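Local coordinates for single-stranded DNA-binding protein 1 (Streptomyces coelicolor, PDB 4DAM) that probably binds single-stranded DNA through an OB-fold domain, the part present in this chain, and works as a homotetramer, at residues Val21-Thr26 / Leu119-Ala124; Thr27-Asp32 / Ser38-Leu43; Ser78-Val83 / Ile115-Ala120. The protein carries 1 engineered substitution. One frame throughout, in Å; residues are numbered along the deposited sequence.

Contact 1 (Val21-Thr26 / Leu119-Ala124)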
ATOM      1  N   VAL A  21      -1.707   3.708 -10.328  1.00 18.79           N
ATOM      2  CA  VAL A  21      -2.634   4.523 -11.105  1.00 17.80           C
ATOM      3  C   VAL A  21      -1.852   5.071 -12.275  1.00 17.63           C
ATOM      4  O   VAL A  21      -0.898   5.832 -12.098  1.00 18.70           O
ATOM      5  CB  VAL A  21      -3.198   5.642 -10.230  1.00 22.52           C
ATOM      6  CG1 VAL A  21      -4.210   6.481 -11.021  1.00 26.44           C
ATOM      7  CG2 VAL A  21      -3.836   5.043  -8.979  1.00 25.57           C
ATOM      8  N   GLY A  22      -2.216   4.658 -13.485  1.00 15.64           N
ATOM      9  CA  GLY A  22      -1.453   5.037 -14.624  1.00 16.58           C
ATOM     10  C   GLY A  22      -2.231   4.899 -15.908  1.00 17.14           C
ATOM     11  O   GLY A  22      -3.433   4.942 -15.912  1.00 19.70           O
ATOM     12  N   ASN A  23      -1.499   4.750 -16.999  1.00 14.64           N
ATOM     13  CA  ASN A  23      -2.095   4.616 -18.303  1.00 15.46           C
ATOM     14  C   ASN A  23      -1.655   3.345 -18.998  1.00 15.33           C
ATOM     15  O   ASN A  23      -0.503   2.935 -18.901  1.00 15.92           O
ATOM     16  CB  ASN A  23      -1.782   5.844 -19.154  1.00 19.00           C
ATOM     17  CG  ASN A  23      -2.458   7.086 -18.598  1.00 21.85           C
ATOM     18  OD1 ASN A  23      -3.534   7.464 -19.023  1.00 30.96           O
ATOM     19  ND2 ASN A  23      -1.854   7.678 -17.615  1.00 27.82           N
ATOM     20  N   VAL A  24      -2.604   2.732 -19.696  1.00 14.29           N
ATOM     21  CA  VAL A  24      -2.311   1.600 -20.564  1.00 14.18           C
ATOM     22  C   VAL A  24      -1.333   2.064 -21.653  1.00 16.00           C
ATOM     23  O   VAL A  24      -1.617   3.006 -22.405  1.00 19.42           O
ATOM     24  CB  VAL A  24      -3.580   0.986 -21.160  1.00 13.54           C
ATOM     25  CG1 VAL A  24      -3.200  -0.158 -22.132  1.00 15.76           C
ATOM     26  CG2 VAL A  24      -4.556   0.523 -20.058  1.00 14.25           C
ATOM     27  N   ALA A  25      -0.172   1.409 -21.735  1.00 14.59           N
ATOM     28  CA  ALA A  25       0.927   1.896 -22.581  1.00 16.82           C
ATOM     29  C   ALA A  25       1.130   1.063 -23.841  1.00 19.24           C
ATOM     30  O   ALA A  25       1.785   1.507 -24.787  1.00 22.33           O
ATOM     31  CB  ALA A  25       2.215   1.978 -21.755  1.00 18.50           C
ATOM     32  N   THR A  26       0.589  -0.142 -23.853  1.00 19.42           N
ATOM     33  CA  THR A  26       0.611  -1.043 -25.014  1.00 19.59           C
ATOM     34  C   THR A  26      -0.742  -1.673 -25.186  1.00 19.94           C
ATOM     35  O   THR A  26      -1.481  -1.839 -24.200  1.00 21.05           O
ATOM     36  CB  THR A  26       1.663  -2.187 -24.869  1.00 23.31           C
ATOM     37  OG1 THR A  26       1.359  -3.038 -23.731  1.00 23.37           O
ATOM     38  CG2 THR A  26       3.087  -1.598 -24.767  1.00 24.68           C
ATOM     39  N   LEU A 119     -11.952   7.052 -13.027  1.00 16.06           N
ATOM     40  CA  LEU A 119     -12.929   8.145 -13.152  1.00 17.40           C
ATOM     41  C   LEU A 119     -12.352   9.522 -12.850  1.00 19.10           C
ATOM     42  O   LEU A 119     -13.008  10.534 -13.123  1.00 22.66           O
ATOM     43  CB  LEU A 119     -14.129   7.868 -12.250  1.00 17.41           C
ATOM     44  CG  LEU A 119     -14.984   6.634 -12.582  1.00 19.77           C
ATOM     45  CD1 LEU A 119     -15.872   6.174 -11.432  1.00 20.08           C
ATOM     46  CD2 LEU A 119     -15.765   6.855 -13.882  1.00 23.08           C
ATOM     47  N   ALA A 120     -11.137   9.594 -12.310  1.00 17.64           N
ATOM     48  CA  ALA A 120     -10.504  10.890 -12.056  1.00 21.04           C
ATOM     49  C   ALA A 120     -10.046  11.591 -13.333  1.00 26.16           C
ATOM     50  O   ALA A 120      -9.874  12.805 -13.337  1.00 26.54           O
ATOM     51  CB  ALA A 120      -9.313  10.746 -11.114  1.00 23.93           C
ATOM     52  N   ARG A 121      -9.818  10.810 -14.393  1.00 25.88           N
ATOM     53  CA  ARG A 121      -9.125  11.285 -15.589  1.00 30.50           C
ATOM     54  C   ARG A 121      -9.928  10.896 -16.858  1.00 34.42           C
ATOM     55  O   ARG A 121      -9.484  11.086 -17.998  1.00 50.62           O
ATOM     56  CB  ARG A 121      -7.696  10.699 -15.604  1.00 31.13           C
ATOM     57  CG  ARG A 121      -6.772  11.238 -14.505  1.00 35.92           C
ATOM     58  CD  ARG A 121      -5.411  10.528 -14.460  1.00 35.02           C
ATOM     59  NE  ARG A 121      -5.567   9.122 -14.065  1.00 35.49           N
ATOM     60  CZ  ARG A 121      -4.823   8.104 -14.501  0.80 30.46           C
ATOM     61  NH1 ARG A 121      -3.829   8.291 -15.378  1.00 29.66           N
ATOM     62  NH2 ARG A 121      -5.093   6.864 -14.062  1.00 27.73           N
ATOM     63  N   GLY A 122     -11.110  10.328 -16.642  1.00 33.81           N
ATOM     64  CA  GLY A 122     -12.081  10.081 -17.703  1.00 43.39           C
ATOM     65  C   GLY A 122     -13.498   9.682 -17.293  1.00 48.12           C
ATOM     66  O   GLY A 122     -13.714   9.179 -16.194  1.00 42.42           O
ATOM     67  N   THR A 123     -14.470   9.878 -18.187  1.00 57.50           N
ATOM     68  CA  THR A 123     -15.848   9.416 -17.948  1.00 58.23           C
ATOM     69  C   THR A 123     -15.917   7.874 -17.905  1.00 58.26           C
ATOM     70  O   THR A 123     -14.964   7.173 -18.273  1.00 54.75           O
ATOM     71  CB  THR A 123     -16.866   9.959 -19.008  1.00 67.18           C
ATOM     72  OG1 THR A 123     -16.184  10.659 -20.063  1.00 72.11           O
ATOM     73  CG2 THR A 123     -17.858  10.918 -18.346  1.00 65.97           C
ATOM     74  N   ALA A 124     -17.047   7.354 -17.431  1.00 54.45           N
ATOM     75  CA  ALA A 124     -17.297   5.913 -17.418  1.00 58.39           C
ATOM     76  C   ALA A 124     -17.818   5.454 -18.786  1.00 65.99           C
ATOM     77  O   ALA A 124     -17.193   4.640 -19.468  1.00 76.73           O
ATOM     78  CB  ALA A 124     -18.292   5.565 -16.325  1.00 41.58           C
TER
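Arg121, in the tail that follows the last OB-fold strand, reaches back to strand 17-33 and lays its guanidinium against the backbone of Gly22. The tail is thus held to the strand by an arginine fork on one carbonyl. Arg121 NH2 gives the firmer bond, 3.1 Å to Gly22 O with an angle of 154° at the hydrogen, and Arg121 NH1 adds a weak one at 3.4 Å to the same Gly22 O. The carbonyl oxygen lies close to the guanidinium plane, so the flat group meets it with its edge. The chain is bent at chi3 (-66°), which turns both terminal nitrogens to this oxygen. The strongest polar partner of Arg121 is in its own tail: NE forms a salt bridge with Asp118, which probably helps to fix the rotation of the group.

A close methyl-to-nitrogen touch accompanies the fork. Val21 CG1 lies 3.2 Å from Arg121 NH2, approaching obliquely to the guanidinium, carried there by a chi1 of -178° that sets it anti to the backbone N. Asn23 and Arg121 both touch Pro86 of strand 86-100, whose neighbour Val87 pairs with Gly22, while Leu119 bonds to Asn76 of the second subunit.

Contact 2 (Thr27-Asp32 / Ser38-Leu43); sequences TPVFRD and SVRFRL
Val29 and Arg40 run alongside each other, their side chains leaving a hydrogen-bonded pair of the antiparallel hairpin in one direction. The arginine chain is extended from CG to NE and runs past the valine, placing one guanidinium face over Val29 CG2, which is 4.0 Å from Arg40 NH1. Its CG sits between the backbone N and the carbonyl carbon (chi1 64°), which directs the chain along its partner. Arg31 and Ser38 share that sheet face. Their link is a water, held by Ser38 OG at 3.0 Å and only weakly by Arg31 NE.

On the face bearing Phe30 and Val39 the contacts are mainly apolar. In one of its two conformers Val39 CG2 packs on Pro28 CB at 4.0 Å, and Pro28 CG meets Phe41 CB at 3.9 Å, the two side chains crossing at a slant. The exception is the Phe30 ring, oblique to Ser38 O, with CD2 3.5 Å away.

Backbone bonds hold this register: Val29 N to Arg40 O is 2.9 Å, as is Arg31 N to Ser38 O. The hairpin is part of the OB-fold sheet: strand 56-70 pairs with strand 36-51, where Val39 bonds to Ala69, and Leu81, beyond helix 71-80, covers Pro28 and Phe41.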
ATOM      1  N   THR A  27      -1.062  -2.074 -26.420  1.00 19.39           N
ATOM      2  CA  THR A  27      -2.324  -2.751 -26.662  0.50 16.73           C
ATOM      3  C   THR A  27      -2.307  -4.084 -25.924  1.00 16.76           C
ATOM      4  O   THR A  27      -1.349  -4.869 -26.041  1.00 17.93           O
ATOM      5  CB  THR A  27      -2.589  -3.002 -28.153  0.50 14.26           C
ATOM      6  OG1 THR A  27      -2.598  -1.754 -28.848  0.50 12.55           O
ATOM      7  CG2 THR A  27      -3.965  -3.675 -28.339  0.50 14.29           C
ATOM      8  N   PRO A  28      -3.326  -4.338 -25.088  1.00 14.89           N
ATOM      9  CA  PRO A  28      -3.364  -5.612 -24.379  1.00 16.09           C
ATOM     10  C   PRO A  28      -3.371  -6.817 -25.298  1.00 16.24           C
ATOM     11  O   PRO A  28      -3.921  -6.781 -26.409  1.00 16.91           O
ATOM     12  CB  PRO A  28      -4.663  -5.535 -23.556  1.00 17.51           C
ATOM     13  CG  PRO A  28      -4.875  -4.067 -23.359  1.00 17.11           C
ATOM     14  CD  PRO A  28      -4.412  -3.446 -24.643  1.00 16.80           C
ATOM     15  N   VAL A  29      -2.757  -7.880 -24.810  1.00 15.64           N
ATOM     16  CA  VAL A  29      -2.664  -9.148 -25.524  1.00 16.45           C
ATOM     17  C   VAL A  29      -3.417 -10.206 -24.756  1.00 15.30           C
ATOM     18  O   VAL A  29      -3.132 -10.442 -23.578  1.00 18.37           O
ATOM     19  CB  VAL A  29      -1.210  -9.571 -25.669  1.00 18.50           C
ATOM     20  CG1 VAL A  29      -1.137 -10.967 -26.275  1.00 23.23           C
ATOM     21  CG2 VAL A  29      -0.494  -8.526 -26.508  1.00 21.27           C
ATOM     22  N   PHE A  30      -4.372 -10.839 -25.425  1.00 15.78           N
ATOM     23  CA  PHE A  30      -5.192 -11.895 -24.842  1.00 17.50           C
ATOM     24  C   PHE A  30      -4.745 -13.256 -25.363  1.00 17.95           C
ATOM     25  O   PHE A  30      -4.556 -13.429 -26.562  1.00 18.00           O
ATOM     26  CB  PHE A  30      -6.671 -11.689 -25.209  1.00 19.51           C
ATOM     27  CG  PHE A  30      -7.565 -12.776 -24.692  1.00 20.74           C
ATOM     28  CD1 PHE A  30      -7.861 -13.887 -25.484  1.00 26.09           C
ATOM     29  CD2 PHE A  30      -8.093 -12.711 -23.404  1.00 24.54           C
ATOM     30  CE1 PHE A  30      -8.666 -14.909 -24.995  1.00 25.83           C
ATOM     31  CE2 PHE A  30      -8.906 -13.726 -22.916  1.00 29.44           C
ATOM     32  CZ  PHE A  30      -9.187 -14.826 -23.727  1.00 27.57           C
ATOM     33  N   ARG A  31      -4.598 -14.200 -24.440  1.00 15.75           N
ATOM     34  CA  ARG A  31      -4.229 -15.587 -24.787  1.00 17.42           C
ATOM     35  C   ARG A  31      -5.107 -16.562 -24.014  1.00 19.23           C
ATOM     36  O   ARG A  31      -5.296 -16.428 -22.815  1.00 20.32           O
ATOM     37  CB  ARG A  31      -2.773 -15.824 -24.441  1.00 18.04           C
ATOM     38  CG  ARG A  31      -1.835 -15.086 -25.362  1.00 20.98           C
ATOM     39  CD  ARG A  31      -0.430 -14.981 -24.836  1.00 22.08           C
ATOM     40  NE  ARG A  31       0.247 -16.250 -24.624  1.00 22.27           N
ATOM     41  CZ  ARG A  31       0.789 -16.992 -25.591  1.00 22.37           C
ATOM     42  NH1 ARG A  31       0.683 -16.640 -26.867  1.00 21.24           N
ATOM     43  NH2 ARG A  31       1.420 -18.106 -25.266  1.00 21.45           N
ATOM     44  N   ASP A  32      -5.644 -17.549 -24.716  1.00 18.71           N
ATOM     45  CA  ASP A  32      -6.369 -18.635 -24.086  1.00 22.46           C
ATOM     46  C   ASP A  32      -5.366 -19.753 -23.769  1.00 20.43           C
ATOM     47  O   ASP A  32      -4.833 -20.381 -24.658  1.00 21.04           O
ATOM     48  CB  ASP A  32      -7.491 -19.145 -24.989  1.00 25.84           C
ATOM     49  CG  ASP A  32      -8.864 -18.652 -24.580  1.00 39.02           C
ATOM     50  OD1 ASP A  32      -9.177 -18.623 -23.364  1.00 46.57           O
ATOM     51  OD2 ASP A  32      -9.640 -18.305 -25.497  1.00 49.42           O
ATOM     52  N   SER A  38      -5.990 -15.280 -20.265  1.00 17.88           N
ATOM     53  CA  SER A  38      -4.893 -14.463 -19.735  1.00 17.27           C
ATOM     54  C   SER A  38      -4.821 -13.216 -20.545  1.00 17.86           C
ATOM     55  O   SER A  38      -5.014 -13.269 -21.761  1.00 17.05           O
ATOM     56  CB  SER A  38      -3.578 -15.232 -19.873  1.00 21.79           C
ATOM     57  OG  SER A  38      -2.423 -14.397 -19.863  1.00 30.51           O
ATOM     58  N   VAL A  39      -4.554 -12.091 -19.889  1.00 16.79           N
ATOM     59  CA  VAL A  39      -4.266 -10.856 -20.590  0.51 15.89           C
ATOM     60  C   VAL A  39      -3.063 -10.186 -19.979  1.00 15.74           C
ATOM     61  O   VAL A  39      -2.811 -10.329 -18.777  1.00 18.69           O
ATOM     62  CB  VAL A  39      -5.472  -9.929 -20.497  0.51 16.44           C
ATOM     63  CG1 VAL A  39      -5.587  -9.312 -19.107  0.51 17.19           C
ATOM     64  CG2 VAL A  39      -5.427  -8.889 -21.612  0.51 17.71           C
ATOM     65  N   ARG A  40      -2.278  -9.512 -20.812  1.00 13.38           N
ATOM     66  CA  ARG A  40      -1.136  -8.743 -20.337  1.00 14.59           C
ATOM     67  C   ARG A  40      -1.106  -7.424 -21.067  1.00 14.96           C
ATOM     68  O   ARG A  40      -1.502  -7.330 -22.242  1.00 16.36           O
ATOM     69  CB  ARG A  40       0.177  -9.480 -20.511  1.00 20.77           C
ATOM     70  CG  ARG A  40       0.582  -9.767 -21.902  1.00 25.96           C
ATOM     71  CD  ARG A  40       2.062 -10.076 -21.979  0.70 30.12           C
ATOM     72  NE  ARG A  40       2.366 -10.640 -23.279  0.70 39.34           N
ATOM     73  CZ  ARG A  40       2.715  -9.956 -24.363  0.70 36.47           C
ATOM     74  NH1 ARG A  40       2.853  -8.637 -24.331  0.70 40.17           N
ATOM     75  NH2 ARG A  40       2.940 -10.613 -25.493  0.70 44.85           N
ATOM     76  N   PHE A  41      -0.665  -6.404 -20.355  1.00 14.45           N
ATOM     77  CA  PHE A  41      -0.424  -5.097 -20.954  1.00 13.89           C
ATOM     78  C   PHE A  41       0.609  -4.343 -20.151  1.00 14.14           C
ATOM     79  O   PHE A  41       0.821  -4.608 -18.968  1.00 15.86           O
ATOM     80  CB  PHE A  41      -1.711  -4.267 -21.104  1.00 15.33           C
ATOM     81  CG  PHE A  41      -2.374  -3.926 -19.813  1.00 14.96           C
ATOM     82  CD1 PHE A  41      -2.129  -2.710 -19.192  1.00 14.66           C
ATOM     83  CD2 PHE A  41      -3.278  -4.798 -19.240  1.00 16.61           C
ATOM     84  CE1 PHE A  41      -2.754  -2.394 -17.984  1.00 14.28           C
ATOM     85  CE2 PHE A  41      -3.914  -4.489 -18.040  1.00 15.65           C
ATOM     86  CZ  PHE A  41      -3.646  -3.281 -17.424  1.00 15.23           C
ATOM     87  N   ARG A  42       1.223  -3.359 -20.795  1.00 15.12           N
ATOM     88  CA  ARG A  42       2.169  -2.483 -20.118  1.00 15.79           C
ATOM     89  C   ARG A  42       1.438  -1.305 -19.511  1.00 15.22           C
ATOM     90  O   ARG A  42       0.559  -0.734 -20.130  1.00 16.92           O
ATOM     91  CB  ARG A  42       3.215  -2.008 -21.106  1.00 19.81           C
ATOM     92  CG  ARG A  42       4.412  -1.261 -20.542  1.00 23.03           C
ATOM     93  CD  ARG A  42       5.407  -1.108 -21.693  1.00 28.32           C
ATOM     94  NE  ARG A  42       6.665  -0.461 -21.352  1.00 37.09           N
ATOM     95  CZ  ARG A  42       7.653  -1.010 -20.656  1.00 32.64           C
ATOM     96  NH1 ARG A  42       7.549  -2.238 -20.150  1.00 37.66           N
ATOM     97  NH2 ARG A  42       8.743  -0.295 -20.443  1.00 40.28           N
ATOM     98  N   LEU A  43       1.802  -0.967 -18.281  1.00 14.22           N
ATOM     99  CA  LEU A  43       1.220   0.147 -17.543  1.00 12.85           C
ATOM    100  C   LEU A  43       2.309   1.171 -17.248  1.00 15.87           C
ATOM    101  O   LEU A  43       3.375   0.827 -16.721  1.00 16.35           O
ATOM    102  CB  LEU A  43       0.633  -0.339 -16.218  1.00 14.18           C
ATOM    103  CG  LEU A  43      -0.022   0.711 -15.304  1.00 14.93           C
ATOM    104  CD1 LEU A  43      -1.351   1.191 -15.889  1.00 17.31           C
ATOM    105  CD2 LEU A  43      -0.214   0.154 -13.886  1.00 17.93           C
TER
HETATM  106  O   HOH W   1       0.031 -15.390 -21.296  1.00 36.21           O

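Contact 3 (Ser78-Val83 / Ile115-Ala120); sequences SGSLAV and IGHDLA
The end of the OB-fold's helix, 71-80, meets the last short strand, 114-117, through a serine-histidine pair and a leucine beside it. In the conformer of Ser80 modelled here, Ser80 OG and His117 NE2 are 2.8 Å apart and hydrogen-bonded, with either able to donate. The hydroxyl stands at the ring edge, near its plane, where a chi1 of -173° places it by setting OG anti to the backbone N. A second, weak bond can run from the same His117 NE2 to the backbone oxygen Ser80 O at 3.2 Å, bent to 121° at the hydrogen. If NE2 carries the proton, it can be shared between OG and, weakly, Ser80 O; the pair probably biases the rotation of the imidazole.

Leu81 supplies the apolar half. Its side chain and that of His117 pass one another, running opposite ways, and bring Leu81 CD2 to 3.7 Å from His117 CE1, obliquely to the ring. The other methyl, Leu81 CD1, packs against Ile115 CG2 at 4.2 Å, so the leucine fork spans two residues of one strand.

Next along the chain, Asp118 OD1 accepts from Ala120 N at 3.0 Å, an Asx turn at the start of the tail. Leu81 and Ile115 both rest on Phe41 of strand 36-51, Gly116 pairs with Val88 of strand 86-100, and Leu119 packs on Ser80 of the second subunit.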
ATOM      1  N   SER A  78     -10.031  -7.717 -21.700  1.00 19.38           N
ATOM      2  CA  SER A  78      -9.742  -7.899 -23.116  1.00 21.73           C
ATOM      3  C   SER A  78     -10.708  -7.120 -24.000  1.00 22.20           C
ATOM      4  O   SER A  78     -10.336  -6.715 -25.076  1.00 22.33           O
ATOM      5  CB  SER A  78      -9.729  -9.371 -23.502  1.00 26.14           C
ATOM      6  OG  SER A  78     -11.038  -9.903 -23.483  1.00 27.80           O
ATOM      7  N   GLY A  79     -11.915  -6.880 -23.510  1.00 20.26           N
ATOM      8  CA  GLY A  79     -12.908  -6.094 -24.243  1.00 23.20           C
ATOM      9  C   GLY A  79     -12.996  -4.618 -23.900  1.00 21.55           C
ATOM     10  O   GLY A  79     -13.737  -3.881 -24.528  1.00 24.57           O
ATOM     11  N   SER A  80     -12.241  -4.200 -22.893  0.64 17.31           N
ATOM     12  CA  SER A  80     -12.406  -2.883 -22.277  0.64 16.14           C
ATOM     13  C   SER A  80     -11.193  -1.951 -22.321  0.64 17.38           C
ATOM     14  O   SER A  80     -11.364  -0.738 -22.344  0.64 19.37           O
ATOM     15  CB  SER A  80     -12.834  -3.092 -20.822  0.64 18.08           C
ATOM     16  OG  SER A  80     -13.175  -1.868 -20.189  0.64 21.11           O
ATOM     17  N   LEU A  81      -9.980  -2.494 -22.348  1.00 14.86           N
ATOM     18  CA  LEU A  81      -8.778  -1.669 -22.255  1.00 14.12           C
ATOM     19  C   LEU A  81      -8.082  -1.424 -23.593  1.00 15.53           C
ATOM     20  O   LEU A  81      -7.883  -2.337 -24.384  1.00 16.83           O
ATOM     21  CB  LEU A  81      -7.766  -2.297 -21.278  1.00 15.10           C
ATOM     22  CG  LEU A  81      -8.242  -2.571 -19.854  1.00 17.16           C
ATOM     23  CD1 LEU A  81      -7.110  -3.130 -19.018  1.00 20.30           C
ATOM     24  CD2 LEU A  81      -8.762  -1.288 -19.218  1.00 20.07           C
ATOM     25  N   ALA A  82      -7.686  -0.182 -23.807  1.00 15.36           N
ATOM     26  CA  ALA A  82      -6.943   0.230 -25.003  1.00 14.44           C
ATOM     27  C   ALA A  82      -5.817   1.187 -24.611  1.00 15.82           C
ATOM     28  O   ALA A  82      -5.853   1.850 -23.560  1.00 15.98           O
ATOM     29  CB  ALA A  82      -7.886   0.900 -26.031  1.00 16.58           C
ATOM     30  N   VAL A  83      -4.839   1.314 -25.494  0.51 17.24           N
ATOM     31  CA  VAL A  83      -3.727   2.235 -25.282  0.51 18.00           C
ATOM     32  C   VAL A  83      -4.228   3.636 -24.975  0.51 18.66           C
ATOM     33  O   VAL A  83      -5.143   4.165 -25.637  0.51 22.06           O
ATOM     34  CB  VAL A  83      -2.756   2.294 -26.484  0.51 20.76           C
ATOM     35  CG1 VAL A  83      -1.781   3.477 -26.348  0.51 18.86           C
ATOM     36  CG2 VAL A  83      -2.007   0.992 -26.608  0.51 22.45           C
ATOM     37  N   ILE A 115      -8.863  -4.135 -11.608  1.00 15.62           N
ATOM     38  CA  ILE A 115      -8.497  -3.113 -12.578  1.00 14.10           C
ATOM     39  C   ILE A 115      -9.766  -2.323 -12.868  1.00 14.21           C
ATOM     40  O   ILE A 115     -10.846  -2.907 -13.016  1.00 15.11           O
ATOM     41  CB  ILE A 115      -8.005  -3.684 -13.936  1.00 16.17           C
ATOM     42  CG1 ILE A 115      -6.789  -4.612 -13.757  1.00 15.24           C
ATOM     43  CG2 ILE A 115      -7.609  -2.551 -14.882  1.00 17.20           C
ATOM     44  CD1 ILE A 115      -6.387  -5.386 -15.007  1.00 19.36           C
ATOM     45  N   GLY A 116      -9.638  -1.018 -12.951  1.00 15.73           N
ATOM     46  CA  GLY A 116     -10.788  -0.188 -13.353  1.00 15.83           C
ATOM     47  C   GLY A 116     -10.347   1.006 -14.149  1.00 15.78           C
ATOM     48  O   GLY A 116      -9.240   1.503 -13.973  1.00 14.53           O
ATOM     49  N   HIS A 117     -11.211   1.460 -15.065  1.00 15.00           N
ATOM     50  CA  HIS A 117     -11.002   2.742 -15.701  1.00 16.08           C
ATOM     51  C   HIS A 117     -11.077   3.822 -14.647  1.00 15.76           C
ATOM     52  O   HIS A 117     -12.011   3.833 -13.847  1.00 17.89           O
ATOM     53  CB  HIS A 117     -12.079   2.984 -16.758  1.00 15.73           C
ATOM     54  CG  HIS A 117     -11.931   2.124 -17.976  1.00 16.49           C
ATOM     55  ND1 HIS A 117     -11.070   2.421 -18.984  1.00 19.31           N
ATOM     56  CD2 HIS A 117     -12.520   0.924 -18.309  1.00 21.35           C
ATOM     57  CE1 HIS A 117     -11.151   1.444 -19.920  1.00 18.51           C
ATOM     58  NE2 HIS A 117     -12.023   0.548 -19.512  1.00 21.63           N
ATOM     59  N   ASP A 118     -10.106   4.728 -14.628  1.00 15.69           N
ATOM     60  CA  ASP A 118     -10.017   5.743 -13.572  1.00 15.80           C
ATOM     61  C   ASP A 118     -10.948   6.908 -13.868  1.00 18.80           C
ATOM     62  O   ASP A 118     -10.750   7.656 -14.831  1.00 21.22           O
ATOM     63  CB  ASP A 118      -8.590   6.238 -13.438  1.00 17.64           C
ATOM     64  CG  ASP A 118      -8.380   7.191 -12.235  1.00 20.18           C
ATOM     65  OD1 ASP A 118      -9.329   7.428 -11.438  1.00 20.03           O
ATOM     66  OD2 ASP A 118      -7.223   7.679 -12.107  1.00 22.59           O
ATOM     67  N   LEU A 119     -11.952   7.052 -13.027  1.00 16.06           N
ATOM     68  CA  LEU A 119     -12.929   8.145 -13.152  1.00 17.40           C
ATOM     69  C   LEU A 119     -12.352   9.522 -12.850  1.00 19.10           C
ATOM     70  O   LEU A 119     -13.008  10.534 -13.123  1.00 22.66           O
ATOM     71  CB  LEU A 119     -14.129   7.868 -12.250  1.00 17.41           C
ATOM     72  CG  LEU A 119     -14.984   6.634 -12.582  1.00 19.77           C
ATOM     73  CD1 LEU A 119     -15.872   6.174 -11.432  1.00 20.08           C
ATOM     74  CD2 LEU A 119     -15.765   6.855 -13.882  1.00 23.08           C
ATOM     75  N   ALA A 120     -11.137   9.594 -12.310  1.00 17.64           N
ATOM     76  CA  ALA A 120     -10.504  10.890 -12.056  1.00 21.04           C
ATOM     77  C   ALA A 120     -10.046  11.591 -13.333  1.00 26.16           C
ATOM     78  O   ALA A 120      -9.874  12.805 -13.337  1.00 26.54           O
ATOM     79  CB  ALA A 120      -9.313  10.746 -11.114  1.00 23.93           C
TER

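How the contacts relate
Contact 1 opens first and closes last, joining strand 17-33 to the C-terminal tail; contact 2 lies within that span, and contact 3 follows contact 2 and shares Leu119 and Ala120 with contact 1. Centre to centre, contacts 1 and 3 are about 6 Å apart, contacts 2 and 3 about 13 Å, and contacts 1 and 2 about 16 Å. All three reach the same curled OB-fold sheet. Strand 17-33 serves both contacts 1 and 2, and Phe41 packs on Leu81 to join contacts 2 and 3. Contacts 1 and 3 also touch the second subunit, so the tail links one domain's fold to tetramer assembly, whereas contact 2 belongs to one chain.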